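Local structure of aspartate--tRNA(Asp/Asn) ligase (Sulfolobus tokodaii, 1WYD) at residues Pro159-Ser164 / Phe173-Phe178. The protein probably attaches L-aspartate to both tRNA(Asp) and tRNA(Asn) in an ATP-dependent, two-step reaction, as a homodimeric class II aminoacyl-tRNA synthetase. Residues are numbered along the deposited sequence; the frame is centred on the assembly and turned at random.
Sequences PKIIAS and FPVIYF
Ile161 reaches across to Val175 and Tyr177 and carries the whole contact from its own segment. The methyl at the end of its longer branch, CD1, lies 4.1 Å from Tyr177 CD1 and 4.2 Å from Val175 CG1, so a single carbon touches both side chains. The shorter branch, CG2, stands over one face of the tyrosine ring, 4.1 Å above its plane and displaced toward the rim. Both branches can reach the ring because CG2 is anti to the backbone N, while CG1 sits beside that nitrogen and anti to the carbonyl carbon (chi1 -65°). Phe178 presents its edge to the opposite ring face, with CD2 over the centre, 3.6 Å above the plane. The phenolic oxygen is held separately, by a hydrogen bond to the backbone O of Arg426 of the second subunit.

This better-packed side is small and buried, and no hydrogen bond links the two segments. On the face of 173-178 turned from Ile161, the side chain of Ile176 is exposed and that of Pro174 partly so.

Within this chain, strands 161-162 and 174-177 flank strand 180-184 in a small antiparallel sheet. The middle strand bonds to both, through Ile162 with Phe183 and Val175 with Ala182, and Ala182 also packs against Ile161 and Tyr177. The sheet is curled, so that the flanking strands face each other over it, with Ile161 CA only 7.6 Å from Val175 CA. It belongs to the class II synthetase region and lies at the dimer interface, where Tyr177 meets Phe173 of the second subunit and Pro174 and Ile176 make backbone hydrogen bonds to that subunit. Within the chain, Lys160 NZ forms a salt bridge with Glu204 OE2 on strand 201-209 of the large mixed sheet.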
# COMPACT_ATOMS: atom_id res chain seq x y z
N PRO B 159 -1.83 5.33 -11.28
CA PRO B 159 -1.48 4.33 -12.33
C PRO B 159 0.00 4.02 -12.30
O PRO B 159 0.86 4.90 -12.12
CB PRO B 159 -1.85 5.04 -13.62
CG PRO B 159 -2.84 6.03 -13.21
CD PRO B 159 -2.41 6.55 -11.85
N LYS B 160 0.30 2.74 -12.45
CA LYS B 160 1.68 2.32 -12.49
C LYS B 160 2.18 2.19 -13.95
O LYS B 160 3.37 2.35 -14.21
CB LYS B 160 1.88 1.01 -11.71
CG LYS B 160 1.54 1.08 -10.22
CD LYS B 160 2.21 2.28 -9.59
CE LYS B 160 1.57 2.70 -8.31
NZ LYS B 160 2.13 3.94 -7.82
N ILE B 161 1.27 1.89 -14.87
CA ILE B 161 1.59 1.88 -16.29
C ILE B 161 1.19 3.19 -16.93
O ILE B 161 0.01 3.56 -16.86
CB ILE B 161 0.86 0.73 -17.04
CG1 ILE B 161 1.37 -0.61 -16.53
CG2 ILE B 161 1.11 0.87 -18.57
CD1 ILE B 161 0.60 -1.78 -17.04
N ILE B 162 2.16 3.86 -17.56
CA ILE B 162 1.95 5.20 -18.09
C ILE B 162 2.38 5.31 -19.55
O ILE B 162 3.17 4.50 -20.02
CB ILE B 162 2.71 6.22 -17.27
CG1 ILE B 162 4.22 5.94 -17.30
CG2 ILE B 162 2.12 6.27 -15.81
CD1 ILE B 162 5.06 7.05 -16.63
N ALA B 163 1.88 6.32 -20.25
CA ALA B 163 2.21 6.48 -21.64
C ALA B 163 3.64 7.00 -21.86
O ALA B 163 4.38 6.42 -22.62
CB ALA B 163 1.20 7.36 -22.35
N SER B 164 4.00 8.10 -21.21
CA SER B 164 5.32 8.68 -21.43
C SER B 164 5.87 9.17 -20.11
O SER B 164 5.12 9.40 -19.19
CB SER B 164 5.28 9.81 -22.47
OG SER B 164 4.39 10.85 -22.09
N PHE B 173 11.11 1.00 -17.62
CA PHE B 173 10.88 -0.30 -18.22
C PHE B 173 9.76 -0.25 -19.25
O PHE B 173 8.67 0.22 -18.96
CB PHE B 173 10.60 -1.34 -17.15
CG PHE B 173 11.79 -1.66 -16.30
CD1 PHE B 173 11.78 -1.39 -14.95
CD2 PHE B 173 12.92 -2.23 -16.86
CE1 PHE B 173 12.86 -1.69 -14.19
CE2 PHE B 173 14.01 -2.52 -16.08
CZ PHE B 173 13.97 -2.27 -14.74
N PRO B 174 10.06 -0.70 -20.47
CA PRO B 174 9.03 -0.91 -21.49
C PRO B 174 7.98 -1.91 -21.02
O PRO B 174 8.34 -2.98 -20.55
CB PRO B 174 9.83 -1.48 -22.66
CG PRO B 174 11.20 -0.80 -22.50
CD PRO B 174 11.42 -0.95 -21.01
N VAL B 175 6.71 -1.55 -21.11
CA VAL B 175 5.61 -2.51 -20.98
C VAL B 175 4.88 -2.64 -22.34
O VAL B 175 4.47 -1.65 -22.95
CB VAL B 175 4.63 -2.10 -19.88
CG1 VAL B 175 3.55 -3.23 -19.67
CG2 VAL B 175 5.38 -1.80 -18.56
N ILE B 176 4.75 -3.85 -22.85
CA ILE B 176 3.99 -4.02 -24.09
C ILE B 176 2.50 -4.08 -23.68
O ILE B 176 2.04 -5.06 -23.08
CB ILE B 176 4.44 -5.29 -24.88
CG1 ILE B 176 5.98 -5.40 -25.01
CG2 ILE B 176 3.72 -5.36 -26.28
CD1 ILE B 176 6.68 -4.09 -25.44
N TYR B 177 1.77 -3.03 -24.03
CA TYR B 177 0.44 -2.78 -23.48
C TYR B 177 -0.64 -2.66 -24.58
O TYR B 177 -0.83 -1.60 -25.19
CB TYR B 177 0.52 -1.48 -22.62
CG TYR B 177 -0.75 -1.13 -21.89
CD1 TYR B 177 -1.13 -1.82 -20.72
CD2 TYR B 177 -1.58 -0.13 -22.37
CE1 TYR B 177 -2.32 -1.51 -20.03
CE2 TYR B 177 -2.77 0.19 -21.70
CZ TYR B 177 -3.15 -0.49 -20.54
OH TYR B 177 -4.33 -0.17 -19.88
N PHE B 178 -1.33 -3.75 -24.86
CA PHE B 178 -2.36 -3.75 -25.91
C PHE B 178 -1.82 -3.05 -27.22
O PHE B 178 -2.48 -2.16 -27.81
CB PHE B 178 -3.65 -3.09 -25.40
CG PHE B 178 -4.24 -3.75 -24.15
CD1 PHE B 178 -4.82 -5.01 -24.22
CD2 PHE B 178 -4.22 -3.08 -22.92
CE1 PHE B 178 -5.37 -5.62 -23.10
CE2 PHE B 178 -4.79 -3.64 -21.78
CZ PHE B 178 -5.37 -4.91 -21.85